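PDB 4E9X: multicopper oxidase from Uncultured bacterium, which probably couples the one-electron oxidation of reducing substrates at one copper centre to the reduction of dioxygen to water at a three-copper cluster. Local coordinates for residues 202-207 and 226-231; 249-254 and 269-274. One frame throughout, in Å; residues are numbered along the deposited sequence.

Contact 1 and contact 2 are both buried and belong to the same sheet, their centres about 10 Å apart. Strands 201-205 and 248-253 lie side by side in it, so backbone hydrogen bonds join the two contacts, His204 N to His252 O among them. Each brings a histidine to one shared copper, through His206 and His252, and each places another on a different copper, through His204 and His254. Both meet the second subunit, contact 1 also by a salt bridge of Asp227. Contact 1, at the outermost strand within this chain, adds to its backbone pairing a polar group round Asp227 and modest apolar contacts; contact 2, further inside, adds isoleucine, phenylalanine and proline.

Contact 1 (202-207 and 226-231); sequences AMHSHG and ADTVLV. With CU (copper (II) ion), chain G; CU (copper (II) ion), chain F.
The backbone oxygen of Asp227 takes two bonds from the opposite strand, one from a copper-binding ring and one from a main-chain amide. His204 ND1 reaches Asp227 O at 2.8 Å, and Ser205 N gives it a longer bond of 3.3 Å. Both lie where strand 228-231 begins, in an antiparallel pair of the cupredoxin fold that multicopper oxidases share. Asp227 O is only 7° out of the imidazole plane, so the bond fixes the rotation of the ring, although the donor stands above the carbonyl plane. With CG anti to the backbone N (chi1 171°), His204 presents its far nitrogen to a copper ion that His60 of the second subunit also binds. Histidine suits this place because it donates with one nitrogen while binding metal with the other.

The Asp227 carboxylate has separate duties: OD1 accepts from Thr228 OG1 at 2.9 Å, and the group faces His62 and Arg236 of the second subunit. Replacing Asp227 by an alanine would probably leave Arg236 without its salt-bridge mate and Thr228 OG1 without this acceptor.

Further along, Met203 and Val229 form a hydrogen-bonded pair, with Met203 N to Val229 O at 2.8 Å. On the face shared by His204 and Thr228, the small Ala202 CB fits against Thr228 CG2 at 3.8 Å; on the other, Met203 turns its thioether end away from this strand. His206 carries the chain to the next copper, bound by its NE2 at 1.9 Å, while the copper held by His204 NE2 stands 3.1 Å above the His206 ring plane, toward the rim.

Contact 2 (249-254 and 269-274); sequences FIFHDH and PITVIE. With CU (copper (II) ion), chain F; CU (copper (II) ion), chain S.
Ile250 and Ile270 make the tight part of this contact: their side chains cross obliquely, Ile250 CG1 lying 3.6 Å from Ile270 CG2, and the same CG1 also sits against Thr271 O at 3.4 Å. Beta-branched residues suit extended strands, and Ile250, Ile270 and Val272 put apolar bulk on the same face as the copper ligand His252. On the opposite face, the first torsion of Phe251 is extended (chi1 -176°), carrying the ring over toward Ile273. Phe251 CD1 reaches Ile273 CD1 at 3.8 Å, the methyl standing oblique to the ring; Phe193 of strand 187-195, in the other sheet of this half of the chain, and Leu181 of strand 181-183 also pack on it. Thr271 CG2 tucks in beside Phe251 CB, while its hydroxyl turns to Gln179 O.

These are adjacent antiparallel strands of a cupredoxin-type sheet, their segments running at 150° to each other. The backbone ladder is regular, as in Thr271 N to Phe251 O at 2.9 Å. Asp253 N to Pro269 O extends it to the residue just before strand 270-275 begins, where Pro269 CG touches Asp253 CB.

Packing is looser where the chain turns to metal rather than solvent, for all the touching residues are buried. The His252 side chain touches 269-274 only through CB, against Pro269 O and Ile270 CG1. Its ND1 donates to Asp253 O, near the ring plane but approached from above the carbonyl plane; this bond and the NE2-copper bond of 2.0 Å together limit the ring's rotation. His254 NE2 binds another copper at 2.1 Å, with His62 and His104 of the second subunit.

Contact 1 (202-207 and 226-231)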
ATOM      1  N   ALA A 202      -3.917  -4.136  -6.539  1.00  7.10           N
ATOM      2  CA  ALA A 202      -3.167  -3.268  -7.455  1.00  7.32           C
ATOM      3  C   ALA A 202      -3.830  -3.388  -8.826  1.00  6.95           C
ATOM      4  O   ALA A 202      -3.570  -4.284  -9.593  1.00  8.46           O
ATOM      5  CB  ALA A 202      -1.705  -3.690  -7.464  1.00  8.70           C
ATOM      6  N   MET A 203      -4.789  -2.534  -9.126  1.00  7.96           N
ATOM      7  CA  MET A 203      -5.665  -2.747 -10.299  1.00  7.99           C
ATOM      8  C   MET A 203      -4.976  -2.216 -11.559  1.00  7.77           C
ATOM      9  O   MET A 203      -4.678  -1.017 -11.669  1.00  8.27           O
ATOM     10  CB  MET A 203      -6.985  -2.008 -10.053  1.00  9.14           C
ATOM     11  CG  MET A 203      -7.707  -2.526  -8.797  1.00 10.28           C
ATOM     12  SD  MET A 203      -7.994  -4.314  -8.741  1.00 10.35           S
ATOM     13  CE  MET A 203      -9.054  -4.620 -10.165  1.00 13.79           C
ATOM     14  N   HIS A 204      -4.735  -3.119 -12.487  1.00  8.57           N
ATOM     15  CA  HIS A 204      -3.984  -2.812 -13.723  1.00  7.53           C
ATOM     16  C   HIS A 204      -4.850  -3.029 -14.970  1.00  7.34           C
ATOM     17  O   HIS A 204      -5.371  -4.150 -15.161  1.00  8.67           O
ATOM     18  CB  HIS A 204      -2.782  -3.722 -13.788  1.00  9.11           C
ATOM     19  CG  HIS A 204      -2.027  -3.691 -15.071  1.00  9.02           C
ATOM     20  ND1 HIS A 204      -1.622  -2.503 -15.712  1.00  9.87           N
ATOM     21  CD2 HIS A 204      -1.597  -4.691 -15.869  1.00 10.25           C
ATOM     22  CE1 HIS A 204      -0.975  -2.847 -16.865  1.00 10.54           C
ATOM     23  NE2 HIS A 204      -0.960  -4.171 -16.959  1.00 10.64           N
ATOM     24  N   SER A 205      -4.928  -2.000 -15.790  1.00  7.45           N
ATOM     25  CA  SER A 205      -5.657  -2.104 -17.064  1.00  7.71           C
ATOM     26  C   SER A 205      -4.678  -2.370 -18.206  1.00  7.11           C
ATOM     27  O   SER A 205      -3.856  -1.512 -18.540  1.00  9.59           O
ATOM     28  CB  SER A 205      -6.421  -0.836 -17.359  1.00  8.92           C
ATOM     29  OG  SER A 205      -5.596   0.324 -17.251  1.00  9.55           O
ATOM     30  N   HIS A 206      -4.773  -3.512 -18.885  1.00  8.04           N
ATOM     31  CA  HIS A 206      -3.997  -3.680 -20.115  1.00  7.94           C
ATOM     32  C   HIS A 206      -4.580  -2.743 -21.200  1.00  7.44           C
ATOM     33  O   HIS A 206      -5.770  -2.404 -21.184  1.00  8.22           O
ATOM     34  CB  HIS A 206      -4.063  -5.123 -20.616  1.00  8.08           C
ATOM     35  CG  HIS A 206      -3.339  -6.134 -19.763  1.00  7.72           C
ATOM     36  ND1 HIS A 206      -2.672  -7.190 -20.379  1.00  9.17           N
ATOM     37  CD2 HIS A 206      -3.127  -6.287 -18.463  1.00  9.38           C
ATOM     38  CE1 HIS A 206      -2.118  -7.981 -19.407  1.00 10.48           C
ATOM     39  NE2 HIS A 206      -2.381  -7.409 -18.225  1.00 10.10           N
ATOM     40  N   GLY A 207      -3.696  -2.381 -22.119  1.00  7.67           N
ATOM     41  CA  GLY A 207      -4.137  -1.679 -23.334  1.00  9.12           C
ATOM     42  C   GLY A 207      -4.403  -0.216 -23.181  1.00  8.41           C
ATOM     43  O   GLY A 207      -4.724   0.468 -24.187  1.00  8.93           O
ATOM     44  N   ALA A 226      -2.003   6.580 -14.595  1.00  7.90           N
ATOM     45  CA  ALA A 226      -1.485   5.355 -14.018  1.00  7.94           C
ATOM     46  C   ALA A 226      -1.895   4.185 -14.885  1.00  8.02           C
ATOM     47  O   ALA A 226      -2.986   4.252 -15.476  1.00  9.57           O
ATOM     48  CB  ALA A 226      -2.053   5.154 -12.614  1.00  8.55           C
ATOM     49  N   ASP A 227      -1.072   3.152 -14.925  1.00  7.08           N
ATOM     50  CA  ASP A 227      -1.584   1.881 -15.462  1.00  7.24           C
ATOM     51  C   ASP A 227      -1.881   0.890 -14.340  1.00  6.78           C
ATOM     52  O   ASP A 227      -2.552  -0.120 -14.611  1.00  7.79           O
ATOM     53  CB  ASP A 227      -0.616   1.332 -16.526  1.00  8.12           C
ATOM     54  CG  ASP A 227       0.739   0.891 -16.027  1.00  7.85           C
ATOM     55  OD1 ASP A 227       0.872   0.205 -14.987  1.00  9.78           O
ATOM     56  OD2 ASP A 227       1.724   1.205 -16.715  1.00 11.30           O
ATOM     57  N   THR A 228      -1.482   1.190 -13.094  1.00  6.79           N
ATOM     58  CA  THR A 228      -1.744   0.304 -11.947  1.00  7.44           C
ATOM     59  C   THR A 228      -2.107   1.197 -10.765  1.00  7.38           C
ATOM     60  O   THR A 228      -1.346   2.077 -10.368  1.00  9.10           O
ATOM     61  CB  THR A 228      -0.489  -0.527 -11.623  1.00  7.78           C
ATOM     62  OG1 THR A 228      -0.123  -1.317 -12.772  1.00  9.17           O
ATOM     63  CG2 THR A 228      -0.722  -1.515 -10.452  1.00 10.24           C
ATOM     64  N   VAL A 229      -3.313   0.990 -10.201  1.00  7.22           N
ATOM     65  CA  VAL A 229      -3.774   1.830  -9.113  1.00  7.68           C
ATOM     66  C   VAL A 229      -3.932   0.972  -7.870  1.00  7.26           C
ATOM     67  O   VAL A 229      -4.722   0.000  -7.860  1.00  8.30           O
ATOM     68  CB  VAL A 229      -5.153   2.439  -9.477  1.00  9.35           C
ATOM     69  CG1 VAL A 229      -5.746   3.177  -8.288  1.00 10.71           C
ATOM     70  CG2 VAL A 229      -5.038   3.398 -10.683  1.00 10.09           C
ATOM     71  N   LEU A 230      -3.213   1.309  -6.809  1.00  7.03           N
ATOM     72  CA  LEU A 230      -3.266   0.555  -5.557  1.00  7.42           C
ATOM     73  C   LEU A 230      -4.468   1.016  -4.735  1.00  6.75           C
ATOM     74  O   LEU A 230      -4.606   2.210  -4.454  1.00  9.45           O
ATOM     75  CB  LEU A 230      -1.999   0.800  -4.734  1.00  8.36           C
ATOM     76  CG  LEU A 230      -1.851  -0.074  -3.490  1.00  9.90           C
ATOM     77  CD1 LEU A 230      -1.691  -1.531  -3.947  1.00 14.82           C
ATOM     78  CD2 LEU A 230      -0.664   0.392  -2.629  1.00 12.65           C
ATOM     79  N   VAL A 231      -5.310   0.032  -4.385  1.00  7.72           N
ATOM     80  CA  VAL A 231      -6.520   0.329  -3.627  1.00  8.74           C
ATOM     81  C   VAL A 231      -6.483  -0.457  -2.327  1.00  8.56           C
ATOM     82  O   VAL A 231      -6.332  -1.676  -2.362  1.00 10.06           O
ATOM     83  CB  VAL A 231      -7.749  -0.114  -4.460  1.00 10.76           C
ATOM     84  CG1 VAL A 231      -9.049   0.212  -3.733  1.00 13.44           C
ATOM     85  CG2 VAL A 231      -7.720   0.498  -5.871  1.00 10.26           C
TER
HETATM   86 CU    CU G1404      -0.112  -5.211 -18.188  0.65 13.59          CU
HETATM   87 CU    CU F1403      -1.884  -8.500 -16.706  0.80 12.83          CU

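Contact 2 (249-254 and 269-274)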
ATOM      1  N   PHE A 249      -8.645  -6.748 -23.721  1.00  7.62           N
ATOM      2  CA  PHE A 249      -7.602  -6.311 -22.805  1.00  8.25           C
ATOM      3  C   PHE A 249      -7.960  -6.651 -21.367  1.00  7.83           C
ATOM      4  O   PHE A 249      -8.875  -6.099 -20.769  1.00  8.73           O
ATOM      5  CB  PHE A 249      -7.404  -4.793 -22.982  1.00  8.16           C
ATOM      6  CG  PHE A 249      -6.589  -4.476 -24.234  1.00  7.89           C
ATOM      7  CD1 PHE A 249      -5.258  -4.858 -24.344  1.00  8.54           C
ATOM      8  CD2 PHE A 249      -7.186  -3.743 -25.261  1.00  9.52           C
ATOM      9  CE1 PHE A 249      -4.533  -4.496 -25.454  1.00  9.61           C
ATOM     10  CE2 PHE A 249      -6.429  -3.391 -26.400  1.00  9.23           C
ATOM     11  CZ  PHE A 249      -5.083  -3.773 -26.474  1.00  9.36           C
ATOM     12  N   ILE A 250      -7.210  -7.595 -20.785  1.00  8.55           N
ATOM     13  CA  ILE A 250      -7.499  -8.019 -19.399  1.00  9.09           C
ATOM     14  C   ILE A 250      -7.259  -6.868 -18.468  1.00  9.31           C
ATOM     15  O   ILE A 250      -6.478  -5.945 -18.717  1.00 10.11           O
ATOM     16  CB  ILE A 250      -6.671  -9.281 -19.132  1.00 12.06           C
ATOM     17  CG1 ILE A 250      -7.101 -10.145 -17.950  1.00 14.74           C
ATOM     18  CG2 ILE A 250      -5.202  -8.962 -18.951  1.00 12.21           C
ATOM     19  CD1 ILE A 250      -6.374 -11.486 -17.879  1.00 17.40           C
ATOM     20  N   PHE A 251      -7.939  -6.906 -17.306  1.00  9.21           N
ATOM     21  CA  PHE A 251      -7.964  -5.767 -16.365  1.00  8.56           C
ATOM     22  C   PHE A 251      -8.060  -6.490 -15.023  1.00  9.27           C
ATOM     23  O   PHE A 251      -9.026  -7.212 -14.781  1.00 11.97           O
ATOM     24  CB  PHE A 251      -9.172  -4.920 -16.716  1.00  9.84           C
ATOM     25  CG  PHE A 251      -9.415  -3.590 -15.938  1.00 11.82           C
ATOM     26  CD1 PHE A 251     -10.542  -2.845 -16.207  1.00 15.77           C
ATOM     27  CD2 PHE A 251      -8.522  -3.085 -14.977  1.00 13.82           C
ATOM     28  CE1 PHE A 251     -10.836  -1.633 -15.588  1.00 18.93           C
ATOM     29  CE2 PHE A 251      -8.850  -1.903 -14.348  1.00 15.95           C
ATOM     30  CZ  PHE A 251      -9.964  -1.185 -14.609  1.00 17.09           C
ATOM     31  N   HIS A 252      -7.040  -6.335 -14.168  1.00  8.41           N
ATOM     32  CA  HIS A 252      -6.986  -7.284 -13.037  1.00  8.99           C
ATOM     33  C   HIS A 252      -6.146  -6.739 -11.900  1.00  8.00           C
ATOM     34  O   HIS A 252      -5.331  -5.842 -12.065  1.00  8.33           O
ATOM     35  CB  HIS A 252      -6.402  -8.637 -13.478  1.00 11.12           C
ATOM     36  CG  HIS A 252      -4.993  -8.516 -13.976  1.00 12.21           C
ATOM     37  ND1 HIS A 252      -3.857  -8.681 -13.162  1.00 13.50           N
ATOM     38  CD2 HIS A 252      -4.498  -8.234 -15.190  1.00 12.98           C
ATOM     39  CE1 HIS A 252      -2.788  -8.487 -13.953  1.00 14.89           C
ATOM     40  NE2 HIS A 252      -3.121  -8.227 -15.188  1.00 13.03           N
ATOM     41  N   ASP A 253      -6.330  -7.349 -10.734  1.00  8.53           N
ATOM     42  CA  ASP A 253      -5.443  -7.117  -9.582  1.00  8.49           C
ATOM     43  C   ASP A 253      -4.093  -7.726  -9.928  1.00  8.65           C
ATOM     44  O   ASP A 253      -3.994  -8.903 -10.314  1.00 12.31           O
ATOM     45  CB  ASP A 253      -6.103  -7.743  -8.359  1.00  8.61           C
ATOM     46  CG  ASP A 253      -5.386  -7.552  -7.060  1.00  7.84           C
ATOM     47  OD1 ASP A 253      -4.266  -7.008  -7.019  1.00  8.54           O
ATOM     48  OD2 ASP A 253      -5.984  -7.979  -6.029  1.00  9.05           O
ATOM     49  N   HIS A 254      -3.049  -6.922  -9.789  1.00  8.65           N
ATOM     50  CA  HIS A 254      -1.681  -7.367 -10.126  1.00  8.60           C
ATOM     51  C   HIS A 254      -0.974  -8.005  -8.958  1.00  9.64           C
ATOM     52  O   HIS A 254       0.200  -8.446  -9.086  1.00 11.24           O
ATOM     53  CB  HIS A 254      -0.932  -6.154 -10.669  1.00  9.51           C
ATOM     54  CG  HIS A 254       0.170  -6.494 -11.647  1.00  9.81           C
ATOM     55  ND1 HIS A 254       1.339  -7.208 -11.365  1.00 11.14           N
ATOM     56  CD2 HIS A 254       0.299  -6.176 -12.952  1.00 10.31           C
ATOM     57  CE1 HIS A 254       2.074  -7.293 -12.452  1.00 11.06           C
ATOM     58  NE2 HIS A 254       1.486  -6.681 -13.476  1.00 11.36           N
ATOM     59  N   PRO A 269      -9.667 -11.278  -8.910  1.00  9.18           N
ATOM     60  CA  PRO A 269     -10.321 -10.075  -9.470  1.00  9.16           C
ATOM     61  C   PRO A 269      -9.768  -9.796 -10.845  1.00  8.50           C
ATOM     62  O   PRO A 269      -8.819  -9.010 -11.021  1.00  9.46           O
ATOM     63  CB  PRO A 269      -9.988  -8.962  -8.435  1.00  9.44           C
ATOM     64  CG  PRO A 269      -9.286  -9.666  -7.317  1.00  9.46           C
ATOM     65  CD  PRO A 269      -8.619 -10.891  -7.914  1.00  9.77           C
ATOM     66  N   ILE A 270     -10.370 -10.486 -11.814  1.00  9.37           N
ATOM     67  CA  ILE A 270      -9.984 -10.356 -13.214  1.00  9.21           C
ATOM     68  C   ILE A 270     -11.233 -10.079 -14.061  1.00  7.89           C
ATOM     69  O   ILE A 270     -12.204 -10.836 -13.916  1.00  9.86           O
ATOM     70  CB  ILE A 270      -9.329 -11.649 -13.736  1.00 10.71           C
ATOM     71  CG1 ILE A 270      -8.124 -12.084 -12.923  1.00 11.51           C
ATOM     72  CG2 ILE A 270      -9.018 -11.504 -15.239  1.00 13.67           C
ATOM     73  CD1 ILE A 270      -7.572 -13.456 -13.286  1.00 13.55           C
ATOM     74  N   THR A 271     -11.184  -9.085 -14.933  1.00  8.03           N
ATOM     75  CA  THR A 271     -12.167  -8.929 -15.976  1.00  8.56           C
ATOM     76  C   THR A 271     -11.415  -8.726 -17.290  1.00  8.56           C
ATOM     77  O   THR A 271     -10.164  -8.779 -17.306  1.00  8.17           O
ATOM     78  CB  THR A 271     -13.156  -7.793 -15.653  1.00  8.79           C
ATOM     79  OG1 THR A 271     -14.140  -7.737 -16.725  1.00  9.96           O
ATOM     80  CG2 THR A 271     -12.480  -6.445 -15.543  1.00 10.13           C
ATOM     81  N   VAL A 272     -12.161  -8.551 -18.375  1.00  8.55           N
ATOM     82  CA  VAL A 272     -11.561  -8.241 -19.688  1.00  7.98           C
ATOM     83  C   VAL A 272     -12.332  -7.057 -20.237  1.00  7.98           C
ATOM     84  O   VAL A 272     -13.598  -7.071 -20.234  1.00  8.86           O
ATOM     85  CB  VAL A 272     -11.701  -9.433 -20.639  1.00  7.90           C
ATOM     86  CG1 VAL A 272     -11.117  -9.139 -22.009  1.00  9.81           C
ATOM     87  CG2 VAL A 272     -11.056 -10.661 -20.039  1.00  9.55           C
ATOM     88  N   ILE A 273     -11.609  -6.033 -20.678  1.00  7.57           N
ATOM     89  CA  ILE A 273     -12.208  -4.948 -21.473  1.00  7.56           C
ATOM     90  C   ILE A 273     -12.371  -5.535 -22.855  1.00  7.99           C
ATOM     91  O   ILE A 273     -11.364  -5.714 -23.577  1.00  8.77           O
ATOM     92  CB  ILE A 273     -11.326  -3.707 -21.470  1.00  8.04           C
ATOM     93  CG1 ILE A 273     -11.084  -3.245 -19.991  1.00 10.67           C
ATOM     94  CG2 ILE A 273     -11.970  -2.646 -22.319  1.00  9.14           C
ATOM     95  CD1 ILE A 273      -9.922  -2.280 -19.888  1.00 15.89           C
ATOM     96  N   GLU A 274     -13.614  -5.846 -23.223  1.00  8.47           N
ATOM     97  CA  GLU A 274     -13.937  -6.466 -24.513  1.00  7.83           C
ATOM     98  C   GLU A 274     -14.509  -5.392 -25.404  1.00  8.35           C
ATOM     99  O   GLU A 274     -15.587  -4.842 -25.110  1.00  9.86           O
ATOM    100  CB  GLU A 274     -15.021  -7.516 -24.320  1.00  9.67           C
ATOM    101  CG  GLU A 274     -14.554  -8.820 -23.621  1.00  9.80           C
ATOM    102  CD  GLU A 274     -15.692  -9.803 -23.529  1.00  9.61           C
ATOM    103  OE1 GLU A 274     -16.866  -9.466 -23.842  1.00 10.10           O
ATOM    104  OE2 GLU A 274     -15.427 -10.931 -23.088  1.00 10.00           O
TER
HETATM  105 CU    CU F1403      -1.884  -8.500 -16.706  0.80 12.83          CU
HETATM  106 CU    CU S3404       2.291  -6.453 -15.374  0.80  9.88          CU